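PDB 5ZF1: 5,10-methylenetetrahydrofolate dehydrogenase, which probably catalyses the NADP+-dependent oxidation of 5,10-methylenetetrahydrofolate in one-carbon metabolism, pairing a tetrahydrofolate dehydrogenase/cyclohydrolase-type catalytic domain with a Rossmann-like nucleotide-binding domain. Local coordinates for residues B[8-11]-B[12-15]; B[47-50]-B[51-54]; B[79-82]-B[83-87]; B[86-89]-B[90-93]; B[285-288]-B[289-293]. All blocks are in the same frame, centred on the assembly; numbering follows the deposited sequence.

Overall arrangement
The five contacts are all local, and they differ with their setting. Contact 5, in helix 277-298, is buried; its polar side chains find partners within the helix, in loop backbone or in a water. Contacts 1 and 3 are partly buried, contact 1 combining an apolar face with a water-bridged lysine. Contacts 2 and 4 are surface contacts: one lays an arginine over its own helix, the other holds Ser-90 by Asp-88 in a turn. Contacts 3 and 4 share Asn-86 and Glu-87, the first running along helix 75-87, the second turning the chain toward strand 93-96. Contact 5 touches contact 2, through Lys-53 with Leu-285 and Met-286, and contact 4, through Asp-92 with Ala-292 and Ala-293.

Contact 1. Residues B[8-11]-B[12-15]; sequences KALA and MEIK
Four backbone N-H groups of 12-15 are each taken up by a carbonyl one turn back, the regular i to i+4 ladder of an alpha helix. Met-12 N reaches Lys-8 O at 3.2 Å, and the rungs shorten along the segment until Lys-15 N meets Ala-11 O at 2.7 Å. The carbonyl of Lys-8 has a second donor: a water gives it a proton at 3.0 Å and itself accepts from Lys-15 NZ at 3.2 Å. To get there Lys-15 folds back over Ala-11, its chain bent at chi3 (-71°), with CE 3.4 Å from Ala-11 O and the ammonium carried on toward Lys-8. Another face is apolar. Leu-10 CG and Ile-14 CD1 meet at 4.0 Å, their side chains passing at a slant, and both pack on Met-280 of helix 277-298 and Arg-151 of helix 140-151. Met-12 and Lys-15 instead rest on Phe-59 of helix 44-60. The chemistry is thus that of an amphipathic helix, in which apolar branches pack one face on two other helices while a lysine ammonium, through one water, adds a hydrogen bond to a carbonyl already used by the helix.

Contact 2. Residues B[47-50]-B[51-54]; sequences HTYV and RNKV
Arg-51 doubles back along its own helix to lie over Thr-48, and its course can be traced atom by atom. CB sits 3.5 Å from His-47 O, the same carbonyl that accepts the Arg-51 backbone N-H at 2.9 Å. CG lies anti to the backbone N (chi1 175°) and the chain runs straight to CD; a nearly eclipsed chi3 of -10° then swings the guanidinium back toward the preceding turn. There one face of the flat group looks onto His-47 O and Thr-48 CA. CZ is 4.0 Å from that CA, and NH2 comes to 3.7 Å from both Thr-48 CA and Thr-48 OG1, while NH1 comes to 4.2 Å from Thr-48 CG2. This is packing of a planar cation on backbone and methyl; the threonine hydroxyl is bonded instead to Pro-44 O. Beside it, Asn-52 runs alongside Thr-48, its ND2 at the edge of the Tyr-49 ring. On another side Val-50 CG1 and Val-54 CG2 meet at 4.3 Å. Helix 44-60 is the crossover of the beta-alpha-beta unit between strands 34-40 and 63-69: the two valines lean on Thr-66 of strand 63-69, Val-50 also touches Ile-39 of strand 34-40, and Lys-53 NZ bonds Gln-97 OE1.

Contact 3. Residues B[79-82]-B[83-87]; sequences LSEI and QNLNE
Gln-83 begins the second segment by giving its N-H to Leu-79 O at 3.0 Å, the first of a run of such helical bonds, while its CB lies against that same carbonyl. Asn-84 follows, its N-H bound to Ser-80 O at 3.1 Å and its CG 3.4 Å from that Ser-80 oxygen. Leu-85 turns inward, its CG 3.4 Å from Glu-81 O; the carboxylate of Glu-81, in the conformer described, forms a salt bridge with Arg-69. Here helix 75-87 lies on the three-stranded parallel sheet: Leu-85 and Ile-82 both meet Ile-38 of strand 34-40, Leu-85 also Ile-94 and Ile-82 also Val-96 of strand 93-96. Asn-86 gives its N-H to Ile-82 O at 2.7 Å, and its side chain runs beside that of Ile-82, with Asn-86 ND2 3.9 Å from Ile-82 CG2. The same ND2 donates to Gln-83 OE1 at 2.9 Å, in the plane of its own amide but well above the plane of the glutamine carbonyl. It also donates to Ala-112 O, while OD1 accepts from Ala-114 N, so the amide is fixed at both ends. Glu-87 N adds a further rung to Gln-83 O at 3.1 Å, and Glu-87 OE2 makes a weak bond with Gln-83 NE2.

Contact 4. Residues B[86-89]-B[90-93]; sequences NEDN and SVDG
The carboxylate of Asp-88 receives two donors of Ser-90 on a single face. Ser-90 OG gives its proton to Asp-88 OD1 at 2.6 Å, Ser-90 N reaches the same oxygen at 2.9 Å, and both arrive about 40° out of the carboxylate plane. Hydroxyl and amide thus converge on one atom. Val-91 CG2 lies over the same face, 3.9 Å from Asp-88 OD2. Two torsions set this up: Asp-88 CG stands opposite its own N (chi1 -173°), which carries the carboxylate forward over the turn, and Ser-90 OG sits between N and carbonyl carbon (70°), facing it. Asp-88 to Val-91 form a type I beta turn, closed by Val-91 N on Asp-88 O at 3.0 Å. The side-chain bond from OD1 to the amide two residues on makes an Asx turn over the same corner. A leucine in place of Asp-88 would probably leave both the hydroxyl and the amide of Ser-90 without this acceptor and free the serine to rotate. The turn links helix 75-87 to strand 93-96 of the parallel sheet. A water lies 2.9 Å from Asn-89 O and 2.8 Å from Val-91 O, placed to donate to either. Thr-34 OG1 pairs with both Ser-90 O and Asp-92 N, Lys-117 NZ is hydrogen-bonded to Val-91 O, and Gly-93 joins Arg-36 by backbone hydrogen bonds.

Contact 5. Residues B[285-288]-B[289-293]; sequences LMHN and TFQAA
This is a contact between successive turns of helix 277-298, largely buried where that helix packs against helices 7-26, 44-60 and 140-151. Polar side chains nevertheless carry much of it. Leu-285 O accepts twice from Thr-289, from N and from OG1, each at 3.0 Å; the two donors come from opposite faces of the carbonyl plane. OG1 can do this because it lies beside its own backbone N (chi1 -58°), where a buried hydroxyl is satisfied within the helix. Further along, His-287 ND1 donates to Asn-288 OD1 at 3.2 Å, with the acceptor close to the ring plane. His-287 CE1 also comes to 3.6 Å from Gln-291 OE1, ring and amide planes 60° apart. A water completes the cluster, giving protons to Asn-288 OD1 at 2.8 Å and to Gln-291 OE1 at 2.7 Å. Swapping His-287 for an alanine would probably deprive Asn-288 OD1 of one of its two donors and open a gap beside the Gln-291 amide. The amide nitrogens point elsewhere: Asn-288 ND2 serves Val-138 O and Ile-119 O, Gln-291 NE2 serves Thr-136 O. Phe-290 meets Trp-25 of helix 7-26 edge to face. The threonine bond is a familiar way for an alpha helix to satisfy a hydroxyl, and in this two-domain fold helix 277-298 of the NAD(P)-binding part joins helices 7-26 and 44-60 of the catalytic part.

Contact 1. Residues B[8-11]-B[12-15]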
loop_
_atom_site.group_PDB
_atom_site.type_symbol
_atom_site.label_atom_id
_atom_site.label_comp_id
_atom_site.label_asym_id
_atom_site.label_seq_id
_atom_site.Cartn_x
_atom_site.Cartn_y
_atom_site.Cartn_z
ATOM N N LYS B 8 15.450 -20.857 -10.309
ATOM C CA LYS B 8 15.006 -21.932 -11.192
ATOM C C LYS B 8 14.861 -23.234 -10.423
ATOM O O LYS B 8 13.851 -23.935 -10.550
ATOM C CB LYS B 8 15.980 -22.106 -12.355
ATOM C CG LYS B 8 15.515 -23.118 -13.385
ATOM C CD LYS B 8 16.601 -23.398 -14.404
ATOM C CE LYS B 8 16.048 -23.325 -15.812
ATOM N NZ LYS B 8 15.624 -21.939 -16.150
ATOM N N ALA B 9 15.866 -23.574 -9.616
ATOM C CA ALA B 9 15.800 -24.803 -8.838
ATOM C C ALA B 9 14.733 -24.712 -7.756
ATOM O O ALA B 9 14.040 -25.697 -7.474
ATOM C CB ALA B 9 17.168 -25.107 -8.225
ATOM N N LEU B 10 14.584 -23.540 -7.132
ATOM C CA LEU B 10 13.538 -23.384 -6.125
ATOM C C LEU B 10 12.154 -23.530 -6.744
ATOM O O LEU B 10 11.256 -24.137 -6.143
ATOM C CB LEU B 10 13.669 -22.027 -5.435
ATOM C CG LEU B 10 12.655 -21.755 -4.320
ATOM C CD1 LEU B 10 12.707 -22.861 -3.282
ATOM C CD2 LEU B 10 12.891 -20.392 -3.669
ATOM N N ALA B 11 11.959 -22.955 -7.932
ATOM C CA ALA B 11 10.668 -23.059 -8.603
ATOM C C ALA B 11 10.318 -24.513 -8.879
ATOM O O ALA B 11 9.165 -24.921 -8.719
ATOM C CB ALA B 11 10.682 -22.262 -9.905
ATOM N N MET B 12 11.304 -25.306 -9.298
ATOM C CA MET B 12 11.079 -26.742 -9.455
ATOM C C MET B 12 10.603 -27.377 -8.149
ATOM O O MET B 12 9.619 -28.126 -8.140
ATOM C CB MET B 12 12.348 -27.429 -9.962
ATOM C CG MET B 12 12.136 -28.895 -10.348
ATOM S SD MET B 12 10.771 -29.129 -11.516
ATOM C CE MET B 12 11.207 -27.941 -12.789
ATOM N N GLU B 13 11.278 -27.079 -7.031
ATOM C CA GLU B 13 10.839 -27.598 -5.735
ATOM C C GLU B 13 9.397 -27.209 -5.453
ATOM O O GLU B 13 8.576 -28.043 -5.066
ATOM C CB GLU B 13 11.734 -27.071 -4.610
ATOM C CG GLU B 13 13.172 -27.546 -4.620
ATOM C CD GLU B 13 13.963 -26.983 -3.445
ATOM O OE1 GLU B 13 13.428 -26.971 -2.313
ATOM O OE2 GLU B 13 15.114 -26.546 -3.655
ATOM N N ILE B 14 9.076 -25.930 -5.652
ATOM C CA ILE B 14 7.729 -25.424 -5.410
ATOM C C ILE B 14 6.713 -26.104 -6.328
ATOM O O ILE B 14 5.623 -26.493 -5.886
ATOM C CB ILE B 14 7.737 -23.888 -5.578
ATOM C CG1 ILE B 14 8.365 -23.230 -4.346
ATOM C CG2 ILE B 14 6.357 -23.347 -5.817
ATOM C CD1 ILE B 14 8.701 -21.777 -4.550
ATOM N N LYS B 15 7.045 -26.253 -7.615
ATOM C CA LYS B 15 6.113 -26.874 -8.554
ATOM C C LYS B 15 5.867 -28.337 -8.207
ATOM O O LYS B 15 4.752 -28.836 -8.384
ATOM C CB LYS B 15 6.632 -26.731 -9.981
ATOM C CG LYS B 15 6.364 -25.349 -10.583
ATOM C CD LYS B 15 6.887 -25.223 -12.004
ATOM C CE LYS B 15 8.412 -25.188 -12.036
ATOM N NZ LYS B 15 8.902 -24.767 -13.378
HETATM O O HOH W 1 11.979 -24.360 -12.804
#

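Contact 2. Residues B[47-50]-B[51-54]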
loop_
_atom_site.group_PDB
_atom_site.type_symbol
_atom_site.label_atom_id
_atom_site.label_comp_id
_atom_site.label_asym_id
_atom_site.label_seq_id
_atom_site.Cartn_x
_atom_site.Cartn_y
_atom_site.Cartn_z
ATOM N N HIS B 47 4.454 -14.277 -26.136
ATOM C CA HIS B 47 4.015 -15.645 -26.375
ATOM C C HIS B 47 4.916 -16.649 -25.670
ATOM O O HIS B 47 4.432 -17.664 -25.154
ATOM C CB HIS B 47 3.959 -15.918 -27.876
ATOM C CG HIS B 47 2.793 -15.270 -28.555
ATOM N ND1 HIS B 47 1.536 -15.834 -28.574
ATOM C CD2 HIS B 47 2.690 -14.098 -29.226
ATOM C CE1 HIS B 47 0.710 -15.042 -29.234
ATOM N NE2 HIS B 47 1.385 -13.981 -29.639
ATOM N N THR B 48 6.224 -16.379 -25.632
ATOM C CA THR B 48 7.126 -17.192 -24.821
ATOM C C THR B 48 6.685 -17.202 -23.363
ATOM O O THR B 48 6.673 -18.256 -22.715
ATOM C CB THR B 48 8.557 -16.664 -24.941
ATOM O OG1 THR B 48 8.972 -16.708 -26.311
ATOM C CG2 THR B 48 9.516 -17.499 -24.102
ATOM N N TYR B 49 6.304 -16.037 -22.837
ATOM C CA TYR B 49 5.907 -15.949 -21.437
ATOM C C TYR B 49 4.636 -16.748 -21.169
ATOM O O TYR B 49 4.523 -17.416 -20.135
ATOM C CB TYR B 49 5.724 -14.482 -21.042
ATOM C CG TYR B 49 7.026 -13.704 -20.966
ATOM C CD1 TYR B 49 8.253 -14.361 -21.003
ATOM C CD2 TYR B 49 7.030 -12.317 -20.872
ATOM C CE1 TYR B 49 9.446 -13.661 -20.937
ATOM C CE2 TYR B 49 8.220 -11.606 -20.807
ATOM C CZ TYR B 49 9.425 -12.286 -20.840
ATOM O OH TYR B 49 10.613 -11.591 -20.777
ATOM N N VAL B 50 3.672 -16.701 -22.089
ATOM C CA VAL B 50 2.433 -17.444 -21.882
ATOM C C VAL B 50 2.666 -18.946 -22.028
ATOM O O VAL B 50 2.083 -19.749 -21.286
ATOM C CB VAL B 50 1.338 -16.923 -22.831
ATOM C CG1 VAL B 50 0.289 -17.996 -23.103
ATOM C CG2 VAL B 50 0.688 -15.706 -22.223
ATOM N N ARG B 51 3.542 -19.352 -22.953
ATOM C CA ARG B 51 3.842 -20.772 -23.082
ATOM C C ARG B 51 4.483 -21.311 -21.804
ATOM O O ARG B 51 4.194 -22.435 -21.382
ATOM C CB ARG B 51 4.749 -21.012 -24.283
ATOM C CG ARG B 51 5.215 -22.459 -24.410
ATOM C CD ARG B 51 6.113 -22.684 -25.624
ATOM N NE ARG B 51 6.138 -21.527 -26.513
ATOM C CZ ARG B 51 7.202 -20.751 -26.691
ATOM N NH1 ARG B 51 8.328 -21.012 -26.042
ATOM N NH2 ARG B 51 7.139 -19.719 -27.518
ATOM N N ASN B 52 5.335 -20.511 -21.151
ATOM C CA ASN B 52 5.934 -20.932 -19.884
ATOM C C ASN B 52 4.875 -21.133 -18.807
ATOM O O ASN B 52 4.955 -22.089 -18.025
ATOM C CB ASN B 52 6.969 -19.905 -19.419
ATOM C CG ASN B 52 8.105 -19.736 -20.402
ATOM O OD1 ASN B 52 8.240 -20.496 -21.356
ATOM N ND2 ASN B 52 8.935 -18.726 -20.169
ATOM N N LYS B 53 3.889 -20.232 -18.734
ATOM C CA LYS B 53 2.812 -20.400 -17.761
ATOM C C LYS B 53 2.014 -21.664 -18.054
ATOM O O LYS B 53 1.659 -22.409 -17.132
ATOM C CB LYS B 53 1.905 -19.168 -17.751
ATOM C CG LYS B 53 2.646 -17.857 -17.435
ATOM C CD LYS B 53 1.786 -16.612 -17.696
ATOM C CE LYS B 53 2.624 -15.340 -17.600
ATOM N NZ LYS B 53 1.799 -14.091 -17.489
ATOM N N VAL B 54 1.761 -21.940 -19.338
ATOM C CA VAL B 54 1.011 -23.136 -19.722
ATOM C C VAL B 54 1.808 -24.402 -19.417
ATOM O O VAL B 54 1.256 -25.400 -18.937
ATOM C CB VAL B 54 0.619 -23.066 -21.211
ATOM C CG1 VAL B 54 -0.021 -24.378 -21.656
ATOM C CG2 VAL B 54 -0.324 -21.907 -21.457
#

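Contact 3. Residues B[79-82]-B[83-87]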
loop_
_atom_site.group_PDB
_atom_site.type_symbol
_atom_site.label_atom_id
_atom_site.label_comp_id
_atom_site.label_asym_id
_atom_site.label_seq_id
_atom_site.Cartn_x
_atom_site.Cartn_y
_atom_site.Cartn_z
ATOM N N LEU B 79 -12.813 -6.016 -22.538
ATOM C CA LEU B 79 -13.582 -6.054 -21.299
ATOM C C LEU B 79 -14.787 -6.975 -21.420
ATOM O O LEU B 79 -15.195 -7.593 -20.432
ATOM C CB LEU B 79 -14.026 -4.643 -20.905
ATOM C CG LEU B 79 -12.924 -3.610 -20.663
ATOM C CD1 LEU B 79 -13.534 -2.277 -20.248
ATOM C CD2 LEU B 79 -11.921 -4.082 -19.633
ATOM N N SER B 80 -15.367 -7.086 -22.619
ATOM C CA SER B 80 -16.493 -7.996 -22.808
ATOM C C SER B 80 -16.071 -9.449 -22.631
ATOM O O SER B 80 -16.809 -10.249 -22.047
ATOM C CB SER B 80 -17.119 -7.789 -24.186
ATOM O OG SER B 80 -18.113 -8.770 -24.427
ATOM N N GLU B 81 -14.894 -9.810 -23.137
ATOM C CA GLU B 81 -14.426 -11.181 -22.982
ATOM C C GLU B 81 -14.051 -11.478 -21.536
ATOM O O GLU B 81 -14.268 -12.593 -21.047
ATOM C CB GLU B 81 -13.240 -11.444 -23.909
ATOM C CG GLU B 81 -12.573 -12.806 -23.710
ATOM C CD GLU B 81 -13.351 -13.957 -24.340
ATOM O OE1 GLU B 81 -14.567 -14.084 -24.081
ATOM O OE2 GLU B 81 -12.740 -14.737 -25.101
ATOM N N ILE B 82 -13.489 -10.494 -20.831
ATOM C CA ILE B 82 -13.161 -10.699 -19.423
ATOM C C ILE B 82 -14.429 -10.917 -18.612
ATOM O O ILE B 82 -14.499 -11.826 -17.775
ATOM C CB ILE B 82 -12.330 -9.515 -18.894
ATOM C CG1 ILE B 82 -10.896 -9.629 -19.410
ATOM C CG2 ILE B 82 -12.365 -9.458 -17.371
ATOM C CD1 ILE B 82 -10.168 -8.297 -19.499
ATOM N N GLN B 83 -15.463 -10.105 -18.860
ATOM C CA GLN B 83 -16.697 -10.253 -18.095
ATOM C C GLN B 83 -17.360 -11.597 -18.357
ATOM O O GLN B 83 -17.971 -12.170 -17.449
ATOM C CB GLN B 83 -17.663 -9.101 -18.400
ATOM C CG GLN B 83 -18.895 -9.053 -17.481
ATOM C CD GLN B 83 -18.552 -8.871 -15.995
ATOM O OE1 GLN B 83 -17.443 -8.471 -15.638
ATOM N NE2 GLN B 83 -19.516 -9.158 -15.129
ATOM N N ASN B 84 -17.240 -12.124 -19.579
ATOM C CA ASN B 84 -17.723 -13.476 -19.854
ATOM C C ASN B 84 -16.955 -14.517 -19.044
ATOM O O ASN B 84 -17.550 -15.451 -18.491
ATOM C CB ASN B 84 -17.608 -13.782 -21.346
ATOM C CG ASN B 84 -18.702 -13.116 -22.161
ATOM O OD1 ASN B 84 -19.284 -12.113 -21.742
ATOM N ND2 ASN B 84 -18.987 -13.672 -23.335
ATOM N N LEU B 85 -15.627 -14.387 -18.987
ATOM C CA LEU B 85 -14.832 -15.301 -18.170
ATOM C C LEU B 85 -15.154 -15.134 -16.692
ATOM O O LEU B 85 -15.142 -16.118 -15.937
ATOM C CB LEU B 85 -13.345 -15.065 -18.432
ATOM C CG LEU B 85 -12.855 -15.402 -19.841
ATOM C CD1 LEU B 85 -11.466 -14.843 -20.088
ATOM C CD2 LEU B 85 -12.861 -16.916 -20.051
ATOM N N ASN B 86 -15.474 -13.901 -16.273
ATOM C CA ASN B 86 -15.902 -13.657 -14.900
ATOM C C ASN B 86 -17.131 -14.487 -14.549
ATOM O O ASN B 86 -17.228 -15.025 -13.445
ATOM C CB ASN B 86 -16.203 -12.171 -14.691
ATOM C CG ASN B 86 -14.948 -11.310 -14.573
ATOM O OD1 ASN B 86 -13.838 -11.808 -14.359
ATOM N ND2 ASN B 86 -15.130 -9.996 -14.710
ATOM N N GLU B 87 -18.082 -14.607 -15.476
ATOM C CA GLU B 87 -19.336 -15.294 -15.192
ATOM C C GLU B 87 -19.295 -16.789 -15.490
ATOM O O GLU B 87 -20.286 -17.481 -15.236
ATOM C CB GLU B 87 -20.480 -14.640 -15.974
ATOM C CG GLU B 87 -20.614 -13.155 -15.708
ATOM C CD GLU B 87 -21.522 -12.455 -16.702
ATOM O OE1 GLU B 87 -21.968 -13.106 -17.670
ATOM O OE2 GLU B 87 -21.792 -11.250 -16.514
#

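Contact 4. Residues B[86-89]-B[90-93]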
loop_
_atom_site.group_PDB
_atom_site.type_symbol
_atom_site.label_atom_id
_atom_site.label_comp_id
_atom_site.label_asym_id
_atom_site.label_seq_id
_atom_site.Cartn_x
_atom_site.Cartn_y
_atom_site.Cartn_z
ATOM N N ASN B 86 -15.474 -13.901 -16.273
ATOM C CA ASN B 86 -15.902 -13.657 -14.900
ATOM C C ASN B 86 -17.131 -14.487 -14.549
ATOM O O ASN B 86 -17.228 -15.025 -13.445
ATOM C CB ASN B 86 -16.203 -12.171 -14.691
ATOM C CG ASN B 86 -14.948 -11.310 -14.573
ATOM O OD1 ASN B 86 -13.838 -11.808 -14.359
ATOM N ND2 ASN B 86 -15.130 -9.996 -14.710
ATOM N N GLU B 87 -18.082 -14.607 -15.476
ATOM C CA GLU B 87 -19.336 -15.294 -15.192
ATOM C C GLU B 87 -19.295 -16.789 -15.490
ATOM O O GLU B 87 -20.286 -17.481 -15.236
ATOM C CB GLU B 87 -20.480 -14.640 -15.974
ATOM C CG GLU B 87 -20.614 -13.155 -15.708
ATOM C CD GLU B 87 -21.522 -12.455 -16.702
ATOM O OE1 GLU B 87 -21.968 -13.106 -17.670
ATOM O OE2 GLU B 87 -21.792 -11.250 -16.514
ATOM N N ASP B 88 -18.178 -17.304 -15.994
ATOM C CA ASP B 88 -18.043 -18.713 -16.353
ATOM C C ASP B 88 -17.513 -19.496 -15.153
ATOM O O ASP B 88 -16.323 -19.424 -14.837
ATOM C CB ASP B 88 -17.118 -18.844 -17.559
ATOM C CG ASP B 88 -17.053 -20.259 -18.103
ATOM O OD1 ASP B 88 -17.441 -21.205 -17.383
ATOM O OD2 ASP B 88 -16.611 -20.418 -19.255
ATOM N N ASN B 89 -18.392 -20.276 -14.514
ATOM C CA ASN B 89 -18.034 -21.050 -13.325
ATOM C C ASN B 89 -16.987 -22.125 -13.594
ATOM O O ASN B 89 -16.450 -22.691 -12.636
ATOM C CB ASN B 89 -19.278 -21.708 -12.729
ATOM C CG ASN B 89 -20.096 -20.753 -11.878
ATOM O OD1 ASN B 89 -19.689 -19.618 -11.625
ATOM N ND2 ASN B 89 -21.261 -21.215 -11.427
ATOM N N SER B 90 -16.694 -22.435 -14.855
ATOM C CA SER B 90 -15.664 -23.406 -15.183
ATOM C C SER B 90 -14.279 -22.783 -15.235
ATOM O O SER B 90 -13.300 -23.498 -15.483
ATOM C CB SER B 90 -15.966 -24.075 -16.527
ATOM O OG SER B 90 -15.781 -23.159 -17.583
ATOM N N VAL B 91 -14.180 -21.473 -15.021
ATOM C CA VAL B 91 -12.918 -20.745 -15.053
ATOM C C VAL B 91 -12.624 -20.257 -13.641
ATOM O O VAL B 91 -13.449 -19.559 -13.038
ATOM C CB VAL B 91 -12.972 -19.570 -16.037
ATOM C CG1 VAL B 91 -11.700 -18.730 -15.932
ATOM C CG2 VAL B 91 -13.203 -20.082 -17.472
ATOM N N ASP B 92 -11.469 -20.649 -13.107
ATOM C CA ASP B 92 -11.069 -20.253 -11.761
ATOM C C ASP B 92 -10.139 -19.053 -11.752
ATOM O O ASP B 92 -10.151 -18.275 -10.790
ATOM C CB ASP B 92 -10.371 -21.415 -11.044
ATOM C CG ASP B 92 -11.244 -22.640 -10.937
ATOM O OD1 ASP B 92 -12.441 -22.496 -10.619
ATOM O OD2 ASP B 92 -10.728 -23.747 -11.183
ATOM N N GLY B 93 -9.332 -18.891 -12.792
ATOM C CA GLY B 93 -8.353 -17.823 -12.827
ATOM C C GLY B 93 -8.277 -17.162 -14.180
ATOM O O GLY B 93 -8.394 -17.827 -15.211
HETATM O O HOH W 2 -15.065 -20.719 -11.008
#

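Contact 5. Residues B[285-288]-B[289-293]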
loop_
_atom_site.group_PDB
_atom_site.type_symbol
_atom_site.label_atom_id
_atom_site.label_comp_id
_atom_site.label_asym_id
_atom_site.label_seq_id
_atom_site.Cartn_x
_atom_site.Cartn_y
_atom_site.Cartn_z
ATOM N N LEU B 285 2.418 -17.795 -9.875
ATOM C CA LEU B 285 1.141 -17.708 -10.578
ATOM C C LEU B 285 0.344 -18.997 -10.413
ATOM O O LEU B 285 -0.886 -18.966 -10.296
ATOM C CB LEU B 285 1.349 -17.435 -12.069
ATOM C CG LEU B 285 1.785 -16.035 -12.507
ATOM C CD1 LEU B 285 2.115 -16.025 -13.993
ATOM C CD2 LEU B 285 0.699 -15.013 -12.165
ATOM N N MET B 286 1.032 -20.138 -10.425
ATOM C CA MET B 286 0.348 -21.415 -10.222
ATOM C C MET B 286 -0.172 -21.531 -8.797
ATOM O O MET B 286 -1.301 -21.997 -8.570
ATOM C CB MET B 286 1.301 -22.567 -10.558
ATOM C CG MET B 286 1.733 -22.579 -12.016
ATOM S SD MET B 286 0.358 -22.534 -13.184
ATOM C CE MET B 286 0.762 -21.074 -14.146
ATOM N N HIS B 287 0.639 -21.106 -7.823
ATOM C CA HIS B 287 0.169 -21.018 -6.447
ATOM C C HIS B 287 -1.105 -20.187 -6.353
ATOM O O HIS B 287 -2.065 -20.563 -5.664
ATOM C CB HIS B 287 1.268 -20.423 -5.561
ATOM C CG HIS B 287 0.791 -20.025 -4.200
ATOM N ND1 HIS B 287 0.316 -18.762 -3.917
ATOM C CD2 HIS B 287 0.660 -20.741 -3.059
ATOM C CE1 HIS B 287 -0.045 -18.706 -2.647
ATOM N NE2 HIS B 287 0.149 -19.894 -2.106
ATOM N N ASN B 288 -1.113 -19.023 -7.011
ATOM C CA ASN B 288 -2.268 -18.137 -6.935
ATOM C C ASN B 288 -3.499 -18.755 -7.584
ATOM O O ASN B 288 -4.617 -18.551 -7.101
ATOM C CB ASN B 288 -1.956 -16.800 -7.612
ATOM C CG ASN B 288 -1.058 -15.918 -6.780
ATOM O OD1 ASN B 288 -0.685 -16.276 -5.668
ATOM N ND2 ASN B 288 -0.743 -14.725 -7.303
ATOM N N THR B 289 -3.316 -19.523 -8.662
ATOM C CA THR B 289 -4.458 -20.165 -9.311
ATOM C C THR B 289 -5.066 -21.234 -8.407
ATOM O O THR B 289 -6.293 -21.315 -8.264
ATOM C CB THR B 289 -4.021 -20.761 -10.659
ATOM O OG1 THR B 289 -3.484 -19.729 -11.496
ATOM C CG2 THR B 289 -5.204 -21.402 -11.391
ATOM N N PHE B 290 -4.208 -22.031 -7.769
ATOM C CA PHE B 290 -4.641 -23.016 -6.785
ATOM C C PHE B 290 -5.307 -22.341 -5.591
ATOM O O PHE B 290 -6.357 -22.796 -5.119
ATOM C CB PHE B 290 -3.438 -23.853 -6.355
ATOM C CG PHE B 290 -3.765 -24.951 -5.372
ATOM C CD1 PHE B 290 -4.999 -25.594 -5.402
ATOM C CD2 PHE B 290 -2.829 -25.342 -4.421
ATOM C CE1 PHE B 290 -5.286 -26.589 -4.497
ATOM C CE2 PHE B 290 -3.116 -26.342 -3.522
ATOM C CZ PHE B 290 -4.342 -26.970 -3.561
ATOM N N GLN B 291 -4.714 -21.249 -5.087
ATOM C CA GLN B 291 -5.340 -20.508 -3.993
ATOM C C GLN B 291 -6.728 -20.014 -4.377
ATOM O O GLN B 291 -7.668 -20.108 -3.581
ATOM C CB GLN B 291 -4.448 -19.329 -3.589
ATOM C CG GLN B 291 -4.961 -18.491 -2.430
ATOM C CD GLN B 291 -4.313 -17.105 -2.414
ATOM O OE1 GLN B 291 -3.153 -16.959 -2.782
ATOM N NE2 GLN B 291 -5.049 -16.101 -1.959
ATOM N N ALA B 292 -6.874 -19.459 -5.581
ATOM C CA ALA B 292 -8.177 -18.953 -6.003
ATOM C C ALA B 292 -9.192 -20.085 -6.124
ATOM O O ALA B 292 -10.335 -19.956 -5.668
ATOM C CB ALA B 292 -8.054 -18.199 -7.323
ATOM N N ALA B 293 -8.791 -21.203 -6.730
ATOM C CA ALA B 293 -9.717 -22.323 -6.883
ATOM C C ALA B 293 -10.204 -22.824 -5.533
ATOM O O ALA B 293 -11.376 -23.190 -5.386
ATOM C CB ALA B 293 -9.057 -23.459 -7.672
HETATM O O HOH W 3 -1.412 -14.909 -3.337
#